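Local coordinates for DELTA1-pyrroline-2-carboxylate reductase (Thermococcus litoralis DSM 5473, PDB 6T3E), which catalyses the reduction of Delta1-pyrroline-2-carboxylate to L-proline, with NADH as coenzyme, in L-hydroxyproline metabolism, at residues Glu44-Ala49 with Thr135-Gly140; Leu51-Gly56 with Val321-Glu326; Thr143-Arg148 with Glu300-Val305. All blocks are in the same frame, centred on the assembly; numbering follows the deposited sequence.

Contact 1 (Glu44-Ala49 with Thr135-Gly140). With NAI (1,4-dihydronicotinamide adenine dinucleotide), chain F.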
# COMPACT_ATOMS: atom_id res chain seq x y z
N GLU B 44 9.56 23.88 -2.76
CA GLU B 44 8.44 24.45 -3.50
C GLU B 44 7.38 23.39 -3.79
O GLU B 44 6.18 23.65 -3.65
CB GLU B 44 8.94 25.08 -4.81
CG GLU B 44 9.85 26.28 -4.61
CD GLU B 44 10.59 26.68 -5.88
OE1 GLU B 44 10.03 26.50 -6.99
OE2 GLU B 44 11.73 27.18 -5.77
N SER B 45 7.81 22.18 -4.16
CA SER B 45 6.87 21.15 -4.58
C SER B 45 6.05 20.63 -3.40
O SER B 45 4.84 20.44 -3.53
CB SER B 45 7.61 20.00 -5.25
OG SER B 45 8.46 20.48 -6.27
N VAL B 46 6.70 20.38 -2.26
CA VAL B 46 5.98 19.91 -1.09
C VAL B 46 5.01 20.98 -0.60
O VAL B 46 3.90 20.68 -0.15
CB VAL B 46 6.97 19.47 0.01
CG1 VAL B 46 6.24 19.33 1.35
CG2 VAL B 46 7.67 18.16 -0.34
N GLU B 47 5.39 22.25 -0.72
CA GLU B 47 4.48 23.32 -0.34
C GLU B 47 3.22 23.32 -1.21
O GLU B 47 2.11 23.49 -0.69
CB GLU B 47 5.19 24.67 -0.45
CG GLU B 47 4.36 25.83 0.02
CD GLU B 47 5.21 27.02 0.45
OE1 GLU B 47 6.43 27.06 0.12
OE2 GLU B 47 4.64 27.91 1.14
N ARG B 48 3.38 23.10 -2.51
CA ARG B 48 2.22 23.07 -3.41
C ARG B 48 1.34 21.85 -3.14
O ARG B 48 0.11 21.92 -3.26
CB ARG B 48 2.70 23.07 -4.87
CG ARG B 48 1.55 23.02 -5.87
CD ARG B 48 1.77 22.04 -7.04
NE ARG B 48 0.86 22.29 -8.16
CZ ARG B 48 -0.47 22.17 -8.12
NH1 ARG B 48 -1.08 21.78 -7.00
NH2 ARG B 48 -1.20 22.43 -9.20
N ALA B 49 1.96 20.73 -2.74
CA ALA B 49 1.21 19.52 -2.44
C ALA B 49 0.27 19.75 -1.26
O ALA B 49 -0.85 19.23 -1.24
CB ALA B 49 2.16 18.37 -2.16
N THR B 135 11.27 14.74 3.34
CA THR B 135 11.15 14.99 4.78
C THR B 135 11.83 16.29 5.18
O THR B 135 11.26 17.08 5.94
CB THR B 135 11.77 13.82 5.55
OG1 THR B 135 11.05 12.62 5.24
CG2 THR B 135 11.73 14.08 7.04
N GLY B 136 13.04 16.54 4.67
CA GLY B 136 13.69 17.81 4.93
C GLY B 136 12.91 18.98 4.38
O GLY B 136 12.76 20.01 5.05
N ALA B 137 12.38 18.84 3.16
CA ALA B 137 11.63 19.93 2.55
C ALA B 137 10.34 20.21 3.30
O ALA B 137 9.94 21.38 3.43
CB ALA B 137 11.32 19.60 1.09
N ALA B 138 9.67 19.17 3.80
CA ALA B 138 8.46 19.38 4.58
C ALA B 138 8.74 20.24 5.80
O ALA B 138 8.00 21.18 6.10
CB ALA B 138 7.84 18.04 4.99
N SER B 139 9.85 19.96 6.49
CA SER B 139 10.25 20.83 7.59
C SER B 139 10.75 22.17 7.07
O SER B 139 10.70 23.17 7.80
CB SER B 139 11.31 20.15 8.46
OG SER B 139 10.90 18.85 8.86
N GLY B 140 11.25 22.22 5.83
CA GLY B 140 11.68 23.49 5.27
C GLY B 140 10.54 24.47 5.10
O GLY B 140 10.66 25.65 5.46
PA NAI F . 19.38 6.94 11.25
O1A NAI F . 19.51 5.64 11.99
O2A NAI F . 20.22 6.90 9.99
O5B NAI F . 19.75 8.24 12.19
C5B NAI F . 19.20 8.20 13.50
C4B NAI F . 20.18 8.97 14.49
O4B NAI F . 19.62 9.11 15.65
C3B NAI F . 21.44 8.11 14.72
O3B NAI F . 22.53 8.82 14.34
C2B NAI F . 21.41 7.81 16.23
O2B NAI F . 22.81 7.66 16.78
C1B NAI F . 20.81 8.86 16.72
N9A NAI F . 20.26 8.63 18.02
C8A NAI F . 19.48 7.58 18.31
N7A NAI F . 19.15 7.67 19.59
C5A NAI F . 19.72 8.78 20.10
C6A NAI F . 19.68 9.31 21.37
N6A NAI F . 19.03 8.88 22.59
N1A NAI F . 20.34 10.43 21.64
C2A NAI F . 21.03 11.05 20.66
N3A NAI F . 21.07 10.53 19.40
C4A NAI F . 20.40 9.37 19.14
O3 NAI F . 17.76 7.08 10.87
PN NAI F . 17.12 8.40 10.09
O1N NAI F . 16.90 7.95 8.66
O2N NAI F . 18.02 9.60 10.19
O5D NAI F . 15.69 8.77 10.77
C5D NAI F . 15.71 9.60 11.88
C4D NAI F . 14.29 9.63 12.50
O4D NAI F . 13.42 10.22 11.70
C3D NAI F . 13.78 8.19 12.68
O3D NAI F . 13.12 8.10 13.89
C2D NAI F . 12.77 7.99 11.54
O2D NAI F . 11.78 6.89 11.96
C1D NAI F . 12.22 9.17 11.44
N1N NAI F . 11.69 9.39 10.09
C2N NAI F . 10.42 10.06 9.88
C3N NAI F . 10.11 10.71 8.50
C7N NAI F . 9.14 11.92 8.53
O7N NAI F . 8.77 12.30 9.58
N7N NAI F . 8.70 12.57 7.27
C4N NAI F . 11.11 10.63 7.37
C5N NAI F . 12.12 9.48 7.52
C6N NAI F . 12.43 8.94 8.92

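Contact 2 (Leu51-Gly56 with Val321-Glu326). With NAI (1,4-dihydronicotinamide adenine dinucleotide), chain F; PRO (proline), chain E.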
# COMPACT_ATOMS: atom_id res chain seq x y z
N LEU B 51 -0.87 22.78 -0.31
CA LEU B 51 -1.90 23.68 -0.78
C LEU B 51 -2.95 22.92 -1.57
O LEU B 51 -4.16 23.17 -1.43
CB LEU B 51 -1.29 24.79 -1.63
CG LEU B 51 -2.28 25.78 -2.27
CD1 LEU B 51 -3.12 26.48 -1.21
CD2 LEU B 51 -1.53 26.79 -3.12
N GLU B 52 -2.51 21.97 -2.40
CA GLU B 52 -3.46 21.13 -3.13
C GLU B 52 -4.29 20.29 -2.16
O GLU B 52 -5.50 20.09 -2.39
CB GLU B 52 -2.71 20.26 -4.14
CG GLU B 52 -3.54 19.15 -4.80
CD GLU B 52 -2.91 18.57 -6.07
OE1 GLU B 52 -1.87 19.08 -6.54
OE2 GLU B 52 -3.45 17.57 -6.60
N LEU B 53 -3.69 19.84 -1.06
CA LEU B 53 -4.42 19.07 -0.05
C LEU B 53 -5.47 19.92 0.66
O LEU B 53 -6.56 19.42 1.00
CB LEU B 53 -3.44 18.48 0.96
CG LEU B 53 -3.95 18.21 2.37
CD1 LEU B 53 -4.86 16.99 2.37
CD2 LEU B 53 -2.78 18.04 3.32
N TYR B 54 -5.16 21.19 0.93
CA TYR B 54 -6.12 22.05 1.62
C TYR B 54 -7.33 22.36 0.75
O TYR B 54 -8.44 22.52 1.26
CB TYR B 54 -5.45 23.35 2.07
CG TYR B 54 -6.38 24.22 2.88
CD1 TYR B 54 -6.53 24.02 4.25
CD2 TYR B 54 -7.14 25.23 2.28
CE1 TYR B 54 -7.39 24.79 5.00
CE2 TYR B 54 -8.00 26.01 3.03
CZ TYR B 54 -8.12 25.79 4.39
OH TYR B 54 -8.98 26.55 5.15
N ASN B 55 -7.13 22.51 -0.56
CA ASN B 55 -8.22 22.84 -1.47
C ASN B 55 -9.09 21.63 -1.83
O ASN B 55 -9.90 21.74 -2.76
CB ASN B 55 -7.67 23.48 -2.75
CG ASN B 55 -6.96 24.79 -2.48
OD1 ASN B 55 -7.32 25.54 -1.57
ND2 ASN B 55 -5.93 25.08 -3.27
N GLY B 56 -8.95 20.52 -1.11
CA GLY B 56 -9.75 19.33 -1.35
C GLY B 56 -9.39 18.55 -2.59
O GLY B 56 -10.21 17.75 -3.06
N VAL B 321 5.60 13.33 10.99
CA VAL B 321 5.70 11.87 10.89
C VAL B 321 5.73 11.38 9.46
O VAL B 321 5.99 10.18 9.24
CB VAL B 321 4.55 11.18 11.65
CG1 VAL B 321 4.73 11.36 13.17
CG2 VAL B 321 3.22 11.72 11.18
N GLY B 322 5.41 12.22 8.48
CA GLY B 322 5.41 11.86 7.08
C GLY B 322 4.00 11.77 6.53
O GLY B 322 3.09 11.22 7.18
N LEU B 323 3.80 12.31 5.34
CA LEU B 323 2.51 12.26 4.67
C LEU B 323 2.73 11.87 3.21
O LEU B 323 3.68 12.34 2.57
CB LEU B 323 1.76 13.59 4.78
CG LEU B 323 0.26 13.54 4.48
CD1 LEU B 323 -0.48 12.58 5.40
CD2 LEU B 323 -0.34 14.94 4.55
N ALA B 324 1.85 11.01 2.68
CA ALA B 324 2.09 10.41 1.37
C ALA B 324 2.11 11.43 0.24
O ALA B 324 2.69 11.15 -0.82
CB ALA B 324 1.04 9.34 1.08
N ILE B 325 1.48 12.60 0.42
CA ILE B 325 1.46 13.58 -0.66
C ILE B 325 2.86 14.08 -0.97
O ILE B 325 3.14 14.48 -2.11
CB ILE B 325 0.53 14.77 -0.34
CG1 ILE B 325 1.03 15.55 0.87
CG2 ILE B 325 -0.88 14.30 -0.15
CD1 ILE B 325 0.34 16.89 1.03
N GLU B 326 3.73 14.12 0.03
CA GLU B 326 5.09 14.58 -0.21
C GLU B 326 5.85 13.61 -1.11
O GLU B 326 6.67 14.04 -1.94
CB GLU B 326 5.81 14.78 1.13
CG GLU B 326 4.88 15.29 2.23
CD GLU B 326 5.49 15.23 3.62
OE1 GLU B 326 6.29 14.32 3.91
OE2 GLU B 326 5.15 16.11 4.43
PA NAI F . 19.38 6.94 11.25
O1A NAI F . 19.51 5.64 11.99
O2A NAI F . 20.22 6.90 9.99
O5B NAI F . 19.75 8.24 12.19
C5B NAI F . 19.20 8.20 13.50
C4B NAI F . 20.18 8.97 14.49
O4B NAI F . 19.62 9.11 15.65
C3B NAI F . 21.44 8.11 14.72
O3B NAI F . 22.53 8.82 14.34
C2B NAI F . 21.41 7.81 16.23
O2B NAI F . 22.81 7.66 16.78
C1B NAI F . 20.81 8.86 16.72
N9A NAI F . 20.26 8.63 18.02
C8A NAI F . 19.48 7.58 18.31
N7A NAI F . 19.15 7.67 19.59
C5A NAI F . 19.72 8.78 20.10
C6A NAI F . 19.68 9.31 21.37
N6A NAI F . 19.03 8.88 22.59
N1A NAI F . 20.34 10.43 21.64
C2A NAI F . 21.03 11.05 20.66
N3A NAI F . 21.07 10.53 19.40
C4A NAI F . 20.40 9.37 19.14
O3 NAI F . 17.76 7.08 10.87
PN NAI F . 17.12 8.40 10.09
O1N NAI F . 16.90 7.95 8.66
O2N NAI F . 18.02 9.60 10.19
O5D NAI F . 15.69 8.77 10.77
C5D NAI F . 15.71 9.60 11.88
C4D NAI F . 14.29 9.63 12.50
O4D NAI F . 13.42 10.22 11.70
C3D NAI F . 13.78 8.19 12.68
O3D NAI F . 13.12 8.10 13.89
C2D NAI F . 12.77 7.99 11.54
O2D NAI F . 11.78 6.89 11.96
C1D NAI F . 12.22 9.17 11.44
N1N NAI F . 11.69 9.39 10.09
C2N NAI F . 10.42 10.06 9.88
C3N NAI F . 10.11 10.71 8.50
C7N NAI F . 9.14 11.92 8.53
O7N NAI F . 8.77 12.30 9.58
N7N NAI F . 8.70 12.57 7.27
C4N NAI F . 11.11 10.63 7.37
C5N NAI F . 12.12 9.48 7.52
C6N NAI F . 12.43 8.94 8.92
N PRO E . 8.26 7.40 8.69
CA PRO E . 9.05 7.70 7.49
C PRO E . 8.23 8.10 6.27
O PRO E . 7.07 8.51 6.35
CB PRO E . 9.79 6.38 7.24
CG PRO E . 10.00 5.82 8.61
CD PRO E . 8.85 6.31 9.48
OXT PRO E . 8.73 8.00 5.15

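Contact 3 (Thr143-Arg148 with Glu300-Val305)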
# COMPACT_ATOMS: atom_id res chain seq x y z
N THR B 143 9.45 25.57 8.54
CA THR B 143 10.43 26.50 9.10
C THR B 143 10.22 27.92 8.58
O THR B 143 10.39 28.89 9.32
CB THR B 143 11.85 25.99 8.79
OG1 THR B 143 12.02 24.70 9.39
CG2 THR B 143 12.92 26.95 9.31
N LYS B 144 9.83 28.06 7.30
CA LYS B 144 9.59 29.39 6.73
C LYS B 144 8.53 30.17 7.50
O LYS B 144 8.63 31.39 7.67
CB LYS B 144 9.18 29.27 5.27
CG LYS B 144 10.23 29.75 4.30
CD LYS B 144 9.65 29.89 2.90
CE LYS B 144 9.10 28.57 2.40
NZ LYS B 144 8.53 28.70 1.03
N TYR B 145 7.47 29.49 7.93
CA TYR B 145 6.35 30.15 8.59
C TYR B 145 6.50 30.22 10.10
O TYR B 145 5.87 31.09 10.72
CB TYR B 145 5.04 29.42 8.27
CG TYR B 145 4.66 29.47 6.82
CD1 TYR B 145 3.72 30.38 6.37
CD2 TYR B 145 5.23 28.60 5.91
CE1 TYR B 145 3.37 30.43 5.04
CE2 TYR B 145 4.88 28.64 4.58
CZ TYR B 145 3.95 29.56 4.15
OH TYR B 145 3.60 29.59 2.82
N LEU B 146 7.30 29.34 10.71
CA LEU B 146 7.33 29.18 12.16
C LEU B 146 8.61 29.63 12.84
O LEU B 146 8.61 29.84 14.05
CB LEU B 146 7.09 27.71 12.55
CG LEU B 146 5.75 27.07 12.18
CD1 LEU B 146 5.71 25.62 12.62
CD2 LEU B 146 4.62 27.86 12.80
N ALA B 147 9.70 29.79 12.10
CA ALA B 147 10.99 30.11 12.70
C ALA B 147 11.25 31.61 12.61
O ALA B 147 10.79 32.29 11.69
CB ALA B 147 12.13 29.34 12.02
N ARG B 148 11.98 32.12 13.60
CA ARG B 148 12.39 33.51 13.56
C ARG B 148 13.22 33.75 12.31
O ARG B 148 14.08 32.94 11.96
CB ARG B 148 13.20 33.86 14.81
CG ARG B 148 12.36 34.27 16.03
CD ARG B 148 13.26 34.73 17.20
NE ARG B 148 13.99 33.65 17.86
CZ ARG B 148 15.31 33.46 17.78
NH1 ARG B 148 15.89 32.45 18.43
NH2 ARG B 148 16.06 34.29 17.06
N GLU B 300 -3.12 24.09 6.63
CA GLU B 300 -3.80 25.34 6.96
C GLU B 300 -2.83 26.51 7.00
O GLU B 300 -3.19 27.64 6.64
CB GLU B 300 -4.54 25.21 8.29
CG GLU B 300 -5.16 23.85 8.49
CD GLU B 300 -5.83 23.75 9.83
OE1 GLU B 300 -5.14 23.94 10.85
OE2 GLU B 300 -7.04 23.47 9.88
N ILE B 301 -1.60 26.27 7.46
CA ILE B 301 -0.60 27.34 7.51
C ILE B 301 -0.17 27.74 6.10
O ILE B 301 -0.02 28.94 5.80
CB ILE B 301 0.59 26.90 8.37
CG1 ILE B 301 0.21 26.95 9.85
CG2 ILE B 301 1.80 27.77 8.09
CD1 ILE B 301 1.38 26.93 10.78
N VAL B 302 0.04 26.77 5.21
CA VAL B 302 0.44 27.09 3.84
C VAL B 302 -0.65 27.90 3.15
O VAL B 302 -0.37 28.89 2.46
CB VAL B 302 0.76 25.80 3.05
CG1 VAL B 302 1.20 26.14 1.62
CG2 VAL B 302 1.84 24.98 3.74
N ALA B 303 -1.91 27.53 3.38
CA ALA B 303 -3.03 28.23 2.76
C ALA B 303 -3.24 29.63 3.30
O ALA B 303 -3.97 30.41 2.68
CB ALA B 303 -4.31 27.41 2.96
N GLY B 304 -2.60 29.98 4.41
CA GLY B 304 -2.81 31.27 5.05
C GLY B 304 -4.03 31.36 5.93
O GLY B 304 -4.24 32.40 6.57
N VAL B 305 -4.86 30.31 5.98
CA VAL B 305 -6.04 30.29 6.84
C VAL B 305 -5.66 30.36 8.31
O VAL B 305 -6.27 31.10 9.09
CB VAL B 305 -6.90 29.05 6.52
CG1 VAL B 305 -7.71 28.62 7.73
CG2 VAL B 305 -7.79 29.34 5.32

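Contact 1 (Glu44-Ala49 with Thr135-Gly140)
Val46 of helix 39-54 packs on Ala137 and Ala138 of helix 128-146. Its CB aims at the opposite helix but the touching is left to the two methyls, which split the work. CG1 lies anti to the backbone N (chi1 165°) and comes down on the backbone of Ala138, 3.9 Å from its CA, with the CB of the same residue a little farther off. CG2, set beside the valine's own backbone N, turns to Ala137 and stops 4.2 Å from its CB. Two alanines in a row let the backbones come close, with the CA atoms of Val46 and Ala138 only 6.2 Å apart. All three touching residues are buried.

One turn earlier, Thr135 points the other way, into the cofactor. Its OG1 accepts a weak bond from the carboxamide N7N of NADH, 3.1 Å long and bent to 131°, while it also bonds Thr131 O within its own helix. The CG2 methyl lies alongside the same carboxamide, 3.4 Å from N7N. A valine here would probably leave the carboxamide nitrogen without this acceptor and the amide more able to turn. Helix 128-146 thus carries an apolar face for helix 39-54 and, at Thr135, a hydroxyl and a methyl for the nicotinamide carboxamide, in the dinucleotide site of an ornithine cyclodeaminase/mu-crystallin family enzyme.

Contact 2 (Leu51-Gly56 with Val321-Glu326)
Leu53, near the end of helix 39-54, meets Leu323 and Ile325 chiefly through one methyl, CD2. Leu323 approaches head on, so that the two leucines end tip to tip with their CD2 atoms 4.1 Å apart. Ile325 comes in differently, crossing Leu53 at about a right angle: its CD1 lies 4.0 Å from Leu53 CD2 and nearly as close to Leu53 CB. That reach follows from the torsions of Ile325, whose CG1 sits between the backbone N and the carbonyl carbon (chi1 64°) and carries CD1 out in an extended arm. This is the close-packed part, and the buried Ile325 is backed by Val60 of strand 58-68 and by Ala49 and Phe50.

Toward the helix end the contact gives way to solvent. Leu53 and Leu323 are partly exposed, and beyond them Asn55 and Gly56 lie in the open. The chain turns off there in a Schellman motif, with Gly56 at positive phi as the C-prime residue and Lys57 N bonded back to Glu52 O.

At its other end, 321-326 runs into the active site. The C atom of Val321 lies 3.2 Å from NADH O7N, and Gly322 CA is 3.8 Å from the O atom of the bound proline. Glu326 pairs with Arg134, which also binds the proline, and so probably steadies that arginine as a second-shell residue. Between the two segments only methyl and methylene groups meet, which suggests that the contact rests on apolar packing, tightest at the buried Ile325.

Contact 3 (Thr143-Arg148 with Glu300-Val305)
The Tyr145 ring leans on Ile301 at a slant, and the Ile301 CG2 methyl takes most of the contact. It sits 3.6 Å from Tyr145 CG and about as near to Tyr145 CB, with Tyr145 CD1 next along the ring. The two side chains slide past each other in opposite directions, so that the ring continues beyond the isoleucine: Tyr145 CE1 passes 3.8 Å from the Ile301 carbonyl O, and the ring also comes slantwise against Val302 CA. The phenol oxygen finds its bond elsewhere, in Glu47 of helix 39-54, whose other carboxylate oxygen holds Lys144 in a salt bridge. That bond probably fixes how far the ring can swing, while the isoleucine methyl props its inner end.

Ile301 serves a second neighbour with its other branch. CG2 stands anti to the backbone N, and CG1, anti to the carbonyl carbon (chi1 -75°), leads CD1 away toward Leu146. The Leu146 side chain starts off to one side but its end comes nearer, and CD2 meets Ile301 CD1 at 3.9 Å, the two chains crossing at about a right angle. The contact grades from buried Ile301 and Leu146 to the partly exposed Tyr145 and Val302.

Both helices finish here. Gly304, at positive phi, ends helix 298-303, with its N bonded to Ile301 O at 3.1 Å. On the other side Ala147 leaves helix 128-146, the Leu146 carbonyl is taken by Thr316, and Arg148 reaches Asp218 and Asp150. Helix 128-146 leads into strand 153-157 and helix 298-303 follows strand 294-297, consistent with the Rossmann-type dinucleotide-binding half, beside whose eight-stranded parallel sheet both helices end.

In the fold
Contacts 1 and 2 share helix 39-54, and their centres lie about 10 Å apart. Contacts 1 and 3 share helix 128-146, with about 12 Å between their centres. The centres of contacts 2 and 3 are about 14 Å from each other. Between contacts 1 and 2, Ala49 O packs on Ile325 CD1 at 3.5 Å. Between contacts 1 and 3, Glu47 CG packs 3.6 Å from Val302 CG1. Tyr54 closes the circuit, with its CD2 3.6 Å from Ala303 CB. Contacts 1 and 2 both reach NADH, and the side chain of Ala138 is about 10 Å from the bound proline; contact 3 works at the far end of helix 128-146.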